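Local coordinates for regulatory protein PcrH (Pseudomonas aeruginosa, PDB 2XCB) that probably acts as a type III secretion chaperone, binding the chaperone-binding region of the translocator protein PopD in an all-helical, TPR-like fold, at residues Q20-A23 against L24-Q28; K33-D36 against A37-I40; L67-Q70 against A71-S74; I83-P86 against R87-F90; L133-V136 against T137-D141. All coordinates share one frame; numbering follows the deposited sequence.

Contact 1. Residues Q20-A23 against L24-Q28; sequences QLYA and LGFNQ
Y22 and F26, one turn apart on helix 15-30, meet obliquely: the hydroxyl end of Y22 reaches the F26 ring, OH lying 4.1 Å from CD1 of F26. Both rings are thrown the same way because each CG stands anti to its own backbone N (chi1 172° in Y22 and in F26), and CB of F26 comes within 4.4 Å of CE2 of Y22. Beneath them F26 N bonds to Y22 O at 2.8 Å, a nearly linear bond (170° at the hydrogen).

The compact side of the turn is formed by L21, L24 and G25. CB of L24 rests on the carbonyl oxygen of L21 at 3.5 Å, and G25 N donates to L21 O at 3.0 Å. Here L21 and L24 pack on L44 and I40 of helix 34-47, and also on L24 and Q20 of the second subunit.

N27 marks the looser, solvent-facing side. Its N bonds to A23 O at 2.9 Å, and the amide folds back over the same oxygen, although ND2 is badly angled to bond to it.

Two chemistries are thus separated on one helix. The leucines pack on both helix 34-47 and the second subunit, whose Q28 also bonds to Q20 NE2, while Y22, A23 and F26 touch the bound peptide; Y22 OH bonds to its backbone, so the aromatic pair forms part of the surface that holds PopD.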
loop_
_atom_site.group_PDB
_atom_site.type_symbol
_atom_site.label_atom_id
_atom_site.label_comp_id
_atom_site.label_asym_id
_atom_site.label_seq_id
_atom_site.Cartn_x
_atom_site.Cartn_y
_atom_site.Cartn_z
ATOM N N GLN A 20 0.128 -7.776 -3.517
ATOM C CA GLN A 20 -0.643 -6.704 -4.136
ATOM C C GLN A 20 -0.070 -5.318 -3.863
ATOM O O GLN A 20 -0.132 -4.395 -4.720
ATOM C CB GLN A 20 -2.116 -6.792 -3.697
ATOM C CG GLN A 20 -2.821 -8.049 -4.215
ATOM C CD GLN A 20 -4.184 -8.259 -3.530
ATOM O OE1 GLN A 20 -4.921 -7.303 -3.328
ATOM N NE2 GLN A 20 -4.502 -9.507 -3.155
ATOM N N LEU A 21 0.531 -5.162 -2.699
ATOM C CA LEU A 21 1.178 -3.899 -2.388
ATOM C C LEU A 21 2.466 -3.707 -3.208
ATOM O O LEU A 21 2.769 -2.594 -3.641
ATOM C CB LEU A 21 1.517 -3.951 -0.932
ATOM C CG LEU A 21 1.281 -2.777 -0.026
ATOM C CD1 LEU A 21 0.091 -1.950 -0.541
ATOM C CD2 LEU A 21 1.056 -3.324 1.388
ATOM N N TYR A 22 3.217 -4.794 -3.422
ATOM C CA TYR A 22 4.340 -4.727 -4.345
ATOM C C TYR A 22 3.901 -4.362 -5.739
ATOM O O TYR A 22 4.511 -3.478 -6.366
ATOM C CB TYR A 22 5.206 -5.994 -4.293
ATOM C CG TYR A 22 6.272 -6.011 -5.405
ATOM C CD1 TYR A 22 7.453 -5.308 -5.254
ATOM C CD2 TYR A 22 6.033 -6.647 -6.645
ATOM C CE1 TYR A 22 8.424 -5.302 -6.248
ATOM C CE2 TYR A 22 7.021 -6.614 -7.685
ATOM C CZ TYR A 22 8.163 -5.934 -7.475
ATOM O OH TYR A 22 9.111 -5.915 -8.439
ATOM N N ALA A 23 2.823 -5.003 -6.247
ATOM C CA ALA A 23 2.214 -4.609 -7.514
ATOM C C ALA A 23 1.869 -3.136 -7.607
ATOM O O ALA A 23 2.013 -2.500 -8.693
ATOM C CB ALA A 23 0.910 -5.434 -7.790
ATOM N N LEU A 24 1.340 -2.607 -6.508
ATOM C CA LEU A 24 0.888 -1.215 -6.476
ATOM C C LEU A 24 2.113 -0.331 -6.646
ATOM O O LEU A 24 2.116 0.587 -7.489
ATOM C CB LEU A 24 0.097 -0.901 -5.179
ATOM C CG LEU A 24 -0.568 0.467 -4.954
ATOM C CD1 LEU A 24 -1.813 0.310 -4.112
ATOM C CD2 LEU A 24 0.333 1.379 -4.200
ATOM N N GLY A 25 3.165 -0.656 -5.891
ATOM C CA GLY A 25 4.425 0.082 -5.932
ATOM C C GLY A 25 5.094 -0.009 -7.264
ATOM O O GLY A 25 5.548 0.981 -7.773
ATOM N N PHE A 26 5.159 -1.204 -7.833
ATOM C CA PHE A 26 5.700 -1.405 -9.164
ATOM C C PHE A 26 4.960 -0.532 -10.199
ATOM O O PHE A 26 5.572 0.003 -11.151
ATOM C CB PHE A 26 5.543 -2.882 -9.519
ATOM C CG PHE A 26 5.887 -3.227 -10.965
ATOM C CD1 PHE A 26 7.165 -3.679 -11.299
ATOM C CD2 PHE A 26 4.930 -3.170 -11.966
ATOM C CE1 PHE A 26 7.499 -4.035 -12.633
ATOM C CE2 PHE A 26 5.240 -3.541 -13.292
ATOM C CZ PHE A 26 6.527 -3.973 -13.623
ATOM N N ASN A 27 3.631 -0.459 -10.068
ATOM C CA ASN A 27 2.839 0.255 -11.066
ATOM C C ASN A 27 3.069 1.750 -11.007
ATOM O O ASN A 27 3.239 2.392 -12.057
ATOM C CB ASN A 27 1.337 -0.141 -11.022
ATOM C CG ASN A 27 1.096 -1.549 -11.541
ATOM O OD1 ASN A 27 1.844 -2.065 -12.371
ATOM N ND2 ASN A 27 0.075 -2.196 -11.014
ATOM N N GLN A 28 3.150 2.280 -9.799
ATOM C CA GLN A 28 3.502 3.682 -9.609
ATOM C C GLN A 28 4.902 4.002 -10.184
ATOM O O GLN A 28 5.100 5.060 -10.844
ATOM C CB GLN A 28 3.378 4.090 -8.147
ATOM C CG GLN A 28 1.944 3.946 -7.610
ATOM C CD GLN A 28 0.911 4.626 -8.501
ATOM O OE1 GLN A 28 0.425 4.060 -9.473
ATOM N NE2 GLN A 28 0.569 5.837 -8.158
#

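Contact 2. Residues K33-D36 against A37-I40; sequences KWDD and AQKI
K39 lays its aliphatic chain over the carbonyl of D35 in the first turn of helix 34-47, CG of K39 standing 3.2 Å from D35 O. This CG is anti to the carbonyl carbon of K39 (chi1 -67°) and the chain then runs extended, which brings CD alongside the same oxygen as well.

Four backbone bonds wind this turn. K33, at the N-cap position, receives A37 N on its carbonyl oxygen at 3.0 Å, and Q38 N reaches W34 O at 2.8 Å. K39 N to D35 O is weak at 3.3 Å, whereas I40 N to D36 O, at 3.1 Å, is straighter (167° at the hydrogen).

Apolar carbons fill in beside these carbonyls: CB of A37 lies 3.3 Å from K33 O, and CG1 of I40 leans on D36 O. Behind them A37 packs on Q28 and C61, and I40 on L24.

Among the polar side chains, D35 and Q38 run side by side in the same direction, with carboxylate and amide planes 44° apart, but OD1 of D35 stays 4.1 Å from NE2 of Q38. Q38 instead offers OE1 to R62. K39 NZ lies near the carboxylates of D35 and D36 without contact.

The charged ends find polar partners on the second subunit: D36 OD2 bonds to its T17 OG1 and S14 N, and K39 NZ to its R11 carbonyl. These side chains would therefore probably help to hold the residues leading into helix 15-30, and its first turn, of that subunit.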
loop_
_atom_site.group_PDB
_atom_site.type_symbol
_atom_site.label_atom_id
_atom_site.label_comp_id
_atom_site.label_asym_id
_atom_site.label_seq_id
_atom_site.Cartn_x
_atom_site.Cartn_y
_atom_site.Cartn_z
ATOM N N LYS A 33 5.768 7.831 -11.144
ATOM C CA LYS A 33 5.332 8.388 -9.887
ATOM C C LYS A 33 6.355 7.972 -8.785
ATOM O O LYS A 33 6.034 7.123 -7.899
ATOM C CB LYS A 33 3.880 7.933 -9.598
ATOM C CG LYS A 33 2.769 8.665 -10.438
ATOM C CD LYS A 33 1.388 8.646 -9.715
ATOM C CE LYS A 33 0.200 8.903 -10.667
ATOM N NZ LYS A 33 -0.227 7.721 -11.496
ATOM N N TRP A 34 7.541 8.553 -8.840
ATOM C CA TRP A 34 8.638 8.047 -8.013
ATOM C C TRP A 34 8.522 8.287 -6.508
ATOM O O TRP A 34 8.966 7.462 -5.701
ATOM C CB TRP A 34 9.970 8.469 -8.606
ATOM C CG TRP A 34 10.150 8.033 -10.046
ATOM C CD1 TRP A 34 9.903 6.770 -10.604
ATOM C CD2 TRP A 34 10.613 8.834 -11.089
ATOM N NE1 TRP A 34 10.217 6.755 -11.948
ATOM C CE2 TRP A 34 10.659 8.015 -12.275
ATOM C CE3 TRP A 34 11.008 10.162 -11.156
ATOM C CZ2 TRP A 34 11.075 8.492 -13.481
ATOM C CZ3 TRP A 34 11.446 10.636 -12.365
ATOM C CH2 TRP A 34 11.473 9.806 -13.523
ATOM N N ASP A 35 7.928 9.420 -6.119
ATOM C CA ASP A 35 7.769 9.710 -4.687
ATOM C C ASP A 35 6.807 8.761 -3.991
ATOM O O ASP A 35 7.013 8.371 -2.846
ATOM C CB ASP A 35 7.269 11.146 -4.500
ATOM C CG ASP A 35 8.389 12.043 -4.094
ATOM O OD1 ASP A 35 8.891 11.835 -2.933
ATOM O OD2 ASP A 35 8.801 12.888 -4.943
ATOM N N ASP A 36 5.743 8.439 -4.702
ATOM C CA ASP A 36 4.737 7.542 -4.187
ATOM C C ASP A 36 5.269 6.121 -4.180
ATOM O O ASP A 36 5.044 5.383 -3.231
ATOM C CB ASP A 36 3.515 7.575 -5.076
ATOM C CG ASP A 36 2.560 8.736 -4.718
ATOM O OD1 ASP A 36 2.818 9.642 -3.855
ATOM O OD2 ASP A 36 1.506 8.669 -5.273
ATOM N N ALA A 37 5.948 5.748 -5.259
ATOM C CA ALA A 37 6.530 4.412 -5.349
ATOM C C ALA A 37 7.576 4.252 -4.230
ATOM O O ALA A 37 7.629 3.238 -3.537
ATOM C CB ALA A 37 7.123 4.194 -6.707
ATOM N N GLN A 38 8.383 5.280 -4.025
ATOM C CA GLN A 38 9.382 5.178 -2.937
ATOM C C GLN A 38 8.741 4.852 -1.577
ATOM O O GLN A 38 9.281 4.093 -0.776
ATOM C CB GLN A 38 10.130 6.495 -2.777
ATOM C CG GLN A 38 11.334 6.331 -1.812
ATOM C CD GLN A 38 12.050 7.637 -1.536
ATOM O OE1 GLN A 38 13.086 7.666 -0.847
ATOM N NE2 GLN A 38 11.457 8.727 -1.979
ATOM N N LYS A 39 7.649 5.530 -1.280
ATOM C CA LYS A 39 6.960 5.328 -0.026
ATOM C C LYS A 39 6.382 3.930 0.076
ATOM O O LYS A 39 6.419 3.320 1.130
ATOM C CB LYS A 39 5.807 6.366 0.125
ATOM C CG LYS A 39 6.328 7.795 0.263
ATOM C CD LYS A 39 5.304 8.821 0.106
ATOM C CE LYS A 39 5.931 10.140 0.636
ATOM N NZ LYS A 39 5.030 11.255 0.265
ATOM N N ILE A 40 5.775 3.438 -0.980
ATOM C CA ILE A 40 5.307 2.049 -0.939
ATOM C C ILE A 40 6.472 1.036 -0.712
ATOM O O ILE A 40 6.407 0.131 0.148
ATOM C CB ILE A 40 4.519 1.783 -2.223
ATOM C CG1 ILE A 40 3.308 2.729 -2.219
ATOM C CG2 ILE A 40 4.141 0.288 -2.345
ATOM C CD1 ILE A 40 2.213 2.262 -1.227
#

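Contact 3. Residues L67-Q70 against A71-S74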
loop_
_atom_site.group_PDB
_atom_site.type_symbol
_atom_site.label_atom_id
_atom_site.label_comp_id
_atom_site.label_asym_id
_atom_site.label_seq_id
_atom_site.Cartn_x
_atom_site.Cartn_y
_atom_site.Cartn_z
ATOM N N LEU A 67 18.470 10.813 -5.608
ATOM C CA LEU A 67 18.969 10.608 -4.270
ATOM C C LEU A 67 20.010 9.478 -4.296
ATOM O O LEU A 67 19.760 8.417 -3.745
ATOM C CB LEU A 67 17.815 10.187 -3.315
ATOM C CG LEU A 67 16.782 11.295 -3.183
ATOM C CD1 LEU A 67 15.597 10.782 -2.342
ATOM C CD2 LEU A 67 17.447 12.575 -2.532
ATOM N N TYR A 68 21.189 9.705 -4.889
ATOM C CA TYR A 68 22.105 8.601 -5.138
ATOM C C TYR A 68 22.686 7.914 -3.904
ATOM O O TYR A 68 22.855 6.724 -3.904
ATOM C CB TYR A 68 23.230 9.072 -6.085
ATOM C CG TYR A 68 22.694 9.701 -7.314
ATOM C CD1 TYR A 68 22.100 8.915 -8.275
ATOM C CD2 TYR A 68 22.730 11.108 -7.503
ATOM C CE1 TYR A 68 21.587 9.461 -9.408
ATOM C CE2 TYR A 68 22.204 11.684 -8.645
ATOM C CZ TYR A 68 21.653 10.826 -9.601
ATOM O OH TYR A 68 21.134 11.295 -10.729
ATOM N N GLU A 69 23.037 8.676 -2.878
ATOM C CA GLU A 69 23.591 8.078 -1.668
ATOM C C GLU A 69 22.531 7.165 -0.986
ATOM O O GLU A 69 22.849 6.036 -0.548
ATOM C CB GLU A 69 24.073 9.162 -0.711
ATOM C CG GLU A 69 25.144 10.048 -1.287
ATOM C CD GLU A 69 26.547 9.506 -1.077
ATOM O OE1 GLU A 69 26.715 8.290 -0.777
ATOM O OE2 GLU A 69 27.491 10.326 -1.232
ATOM N N GLN A 70 21.277 7.612 -0.923
ATOM C CA GLN A 70 20.219 6.742 -0.334
ATOM C C GLN A 70 19.915 5.545 -1.229
ATOM O O GLN A 70 19.642 4.443 -0.710
ATOM C CB GLN A 70 18.943 7.519 -0.095
ATOM C CG GLN A 70 19.141 8.634 0.917
ATOM C CD GLN A 70 17.789 9.279 1.263
ATOM O OE1 GLN A 70 16.803 8.580 1.389
ATOM N NE2 GLN A 70 17.746 10.581 1.388
ATOM N N ALA A 71 20.034 5.730 -2.556
ATOM C CA ALA A 71 19.884 4.611 -3.517
ATOM C C ALA A 71 20.985 3.614 -3.267
ATOM O O ALA A 71 20.726 2.416 -3.152
ATOM C CB ALA A 71 19.901 5.098 -5.020
ATOM N N LEU A 72 22.214 4.103 -3.012
ATOM C CA LEU A 72 23.286 3.149 -2.783
ATOM C C LEU A 72 22.989 2.282 -1.506
ATOM O O LEU A 72 23.261 1.115 -1.542
ATOM C CB LEU A 72 24.641 3.861 -2.614
ATOM C CG LEU A 72 25.307 4.422 -3.873
ATOM C CD1 LEU A 72 26.443 5.351 -3.444
ATOM C CD2 LEU A 72 25.905 3.249 -4.600
ATOM N N GLN A 73 22.526 2.896 -0.411
ATOM C CA GLN A 73 22.201 2.126 0.829
ATOM C C GLN A 73 21.209 0.988 0.548
ATOM O O GLN A 73 21.386 -0.126 1.023
ATOM C CB GLN A 73 21.652 3.022 1.914
ATOM C CG GLN A 73 22.692 4.097 2.244
ATOM C CD GLN A 73 22.251 5.032 3.327
ATOM O OE1 GLN A 73 21.336 5.841 3.166
ATOM N NE2 GLN A 73 22.891 4.901 4.477
ATOM N N SER A 74 20.205 1.270 -0.267
ATOM C CA SER A 74 19.190 0.231 -0.571
ATOM C C SER A 74 19.707 -0.916 -1.471
ATOM O O SER A 74 19.412 -2.146 -1.281
ATOM C CB SER A 74 17.987 0.930 -1.217
ATOM O OG SER A 74 16.886 0.016 -1.198
#
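L72 sets its CG against the carbonyl of Y68 in the first turn of helix 68-81, the carbon standing 3.4 Å from Y68 O. That CG is anti to the carbonyl carbon of L72 (chi1 -75°), beside the backbone N, which keeps it close to the very oxygen that L72 N bonds to.

The four carbonyls of L67-Q70 each take a backbone N-H from A71-S74. A71 N gives to L67 O at 3.0 Å, with L67 at the N-cap position, and L72 N gives to Y68 O at 2.8 Å. The next two bonds are longer, Q73 N to E69 O at 3.2 Å and S74 N to Q70 O at 3.3 Å. Q70 O has a second donor, NH1 of R62, which links the turn to helix 52-64.

This opening turn belongs to an array of successive antiparallel helices, as in tetratricopeptide repeats. A71 is buried, packed against R62 of helix 52-64 and C95 of helix 87-98, while Y68 and L72 also face helix 87-98.

Q73 crowds a carbonyl in the same way, its CG 3.4 Å from E69 O. The hydroxyl of S74, OG anti to its own N (chi1 -165°), bonds to the carbonyl of F55.

Contact 4. Residues I83-P86 against R87-F90; sequences INEP and RFPF
E85 folds back onto R87 and F88 at the start of helix 87-98. Its CB faces CD2 of F88 at 3.7 Å, and CG, anti to the backbone N (chi1 168°), presses closer, 3.3 Å from the same CD2; the two side chains cross at about a right angle. A bend at chi2 then brings the carboxylate to the edge of the R87 guanidinium.

There OE1 takes NH2 of R87 at 2.7 Å, one arm of a salt bridge. OE2 accepts twice: from NE of R87, the other arm, at 2.9 Å, and through its anti lone pair from R87 N, also at 2.9 Å. The arginine grips side-on, NE and NH2 each meeting one oxygen from within its own plane. With the two planes 61° apart, NE and NH2 approach from above the carboxylate.

F90 N closes the first helical turn on P86 O at 3.1 Å. NH1 and NH2 of R87 also bond the bound peptide, at its backbone and a polar side chain, so E85 probably helps to position this peptide-binding arginine.

With E85 capping R87 N ahead of P86, this is a side-chain-capped helix start, at a site consistent with the peptide-binding groove of a TPR-like chaperone.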
loop_
_atom_site.group_PDB
_atom_site.type_symbol
_atom_site.label_atom_id
_atom_site.label_comp_id
_atom_site.label_asym_id
_atom_site.label_seq_id
_atom_site.Cartn_x
_atom_site.Cartn_y
_atom_site.Cartn_z
ATOM N N ILE A 83 22.797 -12.448 -3.633
ATOM C CA ILE A 83 24.181 -12.284 -4.056
ATOM C C ILE A 83 24.409 -12.551 -5.554
ATOM O O ILE A 83 25.462 -12.217 -6.062
ATOM C CB ILE A 83 25.096 -13.180 -3.228
ATOM C CG1 ILE A 83 24.662 -14.626 -3.345
ATOM C CG2 ILE A 83 25.175 -12.738 -1.766
ATOM C CD1 ILE A 83 25.605 -15.586 -2.426
ATOM N N ASN A 84 23.446 -13.152 -6.245
ATOM C CA ASN A 84 23.511 -13.440 -7.697
ATOM C C ASN A 84 22.923 -12.345 -8.634
ATOM O O ASN A 84 23.117 -12.369 -9.831
ATOM C CB ASN A 84 22.802 -14.760 -7.985
ATOM C CG ASN A 84 23.634 -15.948 -7.528
ATOM O OD1 ASN A 84 24.870 -15.855 -7.573
ATOM N ND2 ASN A 84 22.989 -17.030 -7.028
ATOM N N GLU A 85 22.185 -11.401 -8.051
ATOM C CA GLU A 85 21.452 -10.407 -8.852
ATOM C C GLU A 85 22.369 -9.288 -9.346
ATOM O O GLU A 85 22.895 -8.472 -8.545
ATOM C CB GLU A 85 20.264 -9.871 -8.002
ATOM C CG GLU A 85 19.567 -8.657 -8.523
ATOM C CD GLU A 85 18.905 -9.006 -9.821
ATOM O OE1 GLU A 85 17.910 -9.787 -9.807
ATOM O OE2 GLU A 85 19.440 -8.520 -10.836
ATOM N N PRO A 86 22.554 -9.219 -10.673
ATOM C CA PRO A 86 23.438 -8.227 -11.330
ATOM C C PRO A 86 22.883 -6.810 -11.267
ATOM O O PRO A 86 23.677 -5.852 -11.341
ATOM C CB PRO A 86 23.493 -8.726 -12.784
ATOM C CG PRO A 86 22.171 -9.459 -12.940
ATOM C CD PRO A 86 22.037 -10.197 -11.643
ATOM N N ARG A 87 21.557 -6.627 -11.092
ATOM C CA ARG A 87 20.989 -5.275 -11.057
ATOM C C ARG A 87 21.523 -4.416 -9.918
ATOM O O ARG A 87 21.672 -3.224 -10.084
ATOM C CB ARG A 87 19.473 -5.276 -11.037
ATOM C CG ARG A 87 18.917 -5.586 -12.407
ATOM C CD ARG A 87 17.344 -5.936 -12.451
ATOM N NE ARG A 87 17.059 -7.211 -11.801
ATOM C CZ ARG A 87 15.837 -7.771 -11.694
ATOM N NH1 ARG A 87 14.747 -7.127 -12.137
ATOM N NH2 ARG A 87 15.706 -8.968 -11.103
ATOM N N PHE A 88 21.760 -5.013 -8.765
ATOM C CA PHE A 88 22.255 -4.248 -7.642
ATOM C C PHE A 88 23.578 -3.578 -7.969
ATOM O O PHE A 88 23.663 -2.375 -7.869
ATOM C CB PHE A 88 22.325 -5.140 -6.398
ATOM C CG PHE A 88 20.920 -5.515 -5.842
ATOM C CD1 PHE A 88 20.036 -4.506 -5.406
ATOM C CD2 PHE A 88 20.475 -6.852 -5.873
ATOM C CE1 PHE A 88 18.759 -4.817 -4.854
ATOM C CE2 PHE A 88 19.202 -7.214 -5.379
ATOM C CZ PHE A 88 18.321 -6.171 -4.853
ATOM N N PRO A 89 24.642 -4.350 -8.323
ATOM C CA PRO A 89 25.928 -3.594 -8.492
ATOM C C PRO A 89 25.896 -2.741 -9.751
ATOM O O PRO A 89 26.473 -1.714 -9.814
ATOM C CB PRO A 89 26.969 -4.733 -8.658
ATOM C CG PRO A 89 26.190 -5.998 -8.859
ATOM C CD PRO A 89 24.902 -5.776 -8.075
ATOM N N PHE A 90 25.113 -3.153 -10.727
ATOM C CA PHE A 90 24.997 -2.361 -11.935
ATOM C C PHE A 90 24.378 -0.975 -11.633
ATOM O O PHE A 90 25.029 0.073 -11.943
ATOM C CB PHE A 90 24.151 -3.119 -13.029
ATOM C CG PHE A 90 24.023 -2.343 -14.351
ATOM C CD1 PHE A 90 25.037 -2.398 -15.318
ATOM C CD2 PHE A 90 22.886 -1.509 -14.607
ATOM C CE1 PHE A 90 24.947 -1.673 -16.546
ATOM C CE2 PHE A 90 22.798 -0.756 -15.771
ATOM C CZ PHE A 90 23.866 -0.836 -16.763
#

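Contact 5. Residues L133-V136 against T137-D141; sequences LEAV and TARKD
L133 meets T137 one turn further along helix 123-140, CD1 of the leucine lying 4.0 Å from OG1 of the threonine as the two side chains cross at a slant. The carbonyl of L133 takes T137 N at 2.9 Å in a nearly linear bond (168° at the hydrogen). T137 carries OG1 anti to its own carbonyl carbon (chi1 -62°), which places the hydroxyl 3.1 Å from L133 O. Its proton is not assigned to that oxygen, since E106 of helix 102-117 is a second hydrogen-bonding partner.

E134, on the exposed side, takes part through its backbone, accepting from A138 N at 2.9 Å; CB of A138 sits 3.4 Å from the same oxygen. A135 follows with R139 N on its carbonyl at 3.2 Å.

V136, buried like L133, packs on L97 and F109, and its carbonyl receives K140 N at 3.0 Å. K140 then sends NZ to D103 and E106 of helix 102-117, forming two salt bridges, while L133 lies along the side chains of E106 and R113 of the same helix.

Such a division into a packed stripe and an exposed one is that of an amphipathic C-terminal helix closing the end of a TPR-like helical array, where it covers helix 102-117 and touches helix 87-98.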
loop_
_atom_site.group_PDB
_atom_site.type_symbol
_atom_site.label_atom_id
_atom_site.label_comp_id
_atom_site.label_asym_id
_atom_site.label_seq_id
_atom_site.Cartn_x
_atom_site.Cartn_y
_atom_site.Cartn_z
ATOM N N LEU A 133 31.695 -0.619 -18.035
ATOM C CA LEU A 133 33.008 -0.806 -17.439
ATOM C C LEU A 133 34.128 -0.225 -18.323
ATOM O O LEU A 133 35.015 0.482 -17.845
ATOM C CB LEU A 133 33.271 -2.312 -17.176
ATOM C CG LEU A 133 34.666 -2.649 -16.593
ATOM C CD1 LEU A 133 34.897 -1.992 -15.257
ATOM C CD2 LEU A 133 34.831 -4.183 -16.527
ATOM N N GLU A 134 34.062 -0.534 -19.604
ATOM C CA GLU A 134 35.065 -0.051 -20.582
ATOM C C GLU A 134 35.081 1.502 -20.584
ATOM O O GLU A 134 36.159 2.133 -20.596
ATOM C CB GLU A 134 34.700 -0.543 -21.987
ATOM C CG GLU A 134 34.831 -2.074 -22.232
ATOM C CD GLU A 134 34.536 -2.475 -23.730
ATOM O OE1 GLU A 134 33.945 -3.572 -23.966
ATOM O OE2 GLU A 134 34.865 -1.686 -24.671
ATOM N N ALA A 135 33.864 2.102 -20.543
ATOM C CA ALA A 135 33.731 3.555 -20.542
ATOM C C ALA A 135 34.383 4.135 -19.335
ATOM O O ALA A 135 35.126 5.113 -19.443
ATOM C CB ALA A 135 32.249 4.009 -20.621
ATOM N N VAL A 136 34.138 3.533 -18.167
ATOM C CA VAL A 136 34.715 4.045 -16.940
ATOM C C VAL A 136 36.239 3.898 -16.865
ATOM O O VAL A 136 36.956 4.773 -16.372
ATOM C CB VAL A 136 34.067 3.325 -15.676
ATOM C CG1 VAL A 136 34.892 3.627 -14.426
ATOM C CG2 VAL A 136 32.618 3.788 -15.462
ATOM N N THR A 137 36.734 2.752 -17.289
ATOM C CA THR A 137 38.193 2.511 -17.316
ATOM C C THR A 137 38.867 3.534 -18.242
ATOM O O THR A 137 39.928 4.113 -17.878
ATOM C CB THR A 137 38.522 1.068 -17.799
ATOM O OG1 THR A 137 37.944 0.128 -16.870
ATOM C CG2 THR A 137 40.069 0.863 -17.869
ATOM N N ALA A 138 38.242 3.780 -19.405
ATOM C CA ALA A 138 38.713 4.840 -20.347
ATOM C C ALA A 138 38.850 6.228 -19.668
ATOM O O ALA A 138 39.824 6.945 -19.914
ATOM C CB ALA A 138 37.832 4.907 -21.598
ATOM N N ARG A 139 37.888 6.592 -18.807
ATOM C CA ARG A 139 37.926 7.879 -18.105
ATOM C C ARG A 139 39.001 7.892 -17.022
ATOM O O ARG A 139 39.640 8.938 -16.787
ATOM C CB ARG A 139 36.549 8.232 -17.508
ATOM C CG ARG A 139 35.377 8.132 -18.527
ATOM C CD ARG A 139 34.429 9.319 -18.436
ATOM N NE ARG A 139 33.135 9.025 -17.841
ATOM C CZ ARG A 139 32.110 8.462 -18.482
ATOM N NH1 ARG A 139 32.231 8.088 -19.745
ATOM N NH2 ARG A 139 30.975 8.261 -17.848
ATOM N N LYS A 140 39.222 6.747 -16.355
ATOM C CA LYS A 140 40.281 6.729 -15.311
ATOM C C LYS A 140 41.661 6.796 -15.974
ATOM O O LYS A 140 42.588 7.335 -15.400
ATOM C CB LYS A 140 40.228 5.456 -14.417
ATOM C CG LYS A 140 39.258 5.545 -13.233
ATOM C CD LYS A 140 39.043 4.169 -12.617
ATOM C CE LYS A 140 40.297 3.728 -11.838
ATOM N NZ LYS A 140 39.836 2.829 -10.736
ATOM N N ASP A 141 41.774 6.224 -17.169
ATOM C CA ASP A 141 43.056 6.208 -17.880
ATOM C C ASP A 141 43.186 7.490 -18.693
ATOM O O ASP A 141 44.217 8.148 -18.648
ATOM C CB ASP A 141 43.202 4.989 -18.821
ATOM C CG ASP A 141 43.336 3.648 -18.064
ATOM O OD1 ASP A 141 43.633 3.660 -16.831
ATOM O OD2 ASP A 141 43.133 2.575 -18.703
#

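In the fold
From the N terminus the five contacts follow one another in series, each a local turn of helix or helix start; none nests within or crosses another, and none closes a long loop. Contacts 1 and 2 lie on the successive helices 15-30 and 34-47, touch each other where Q28 O probably accepts from K33 N, and both face the second subunit. Contact 3 opens helix 68-81, with L67 near Q38 of contact 2. Contact 4 starts the following helix, 87-98, its nearest atoms about 5 Å from contact 3. Contact 5 ends the modelled chain, its centre about 37 Å from that of contact 1, across the chain's centre. Contacts 1 and 4 both reach the bound peptide.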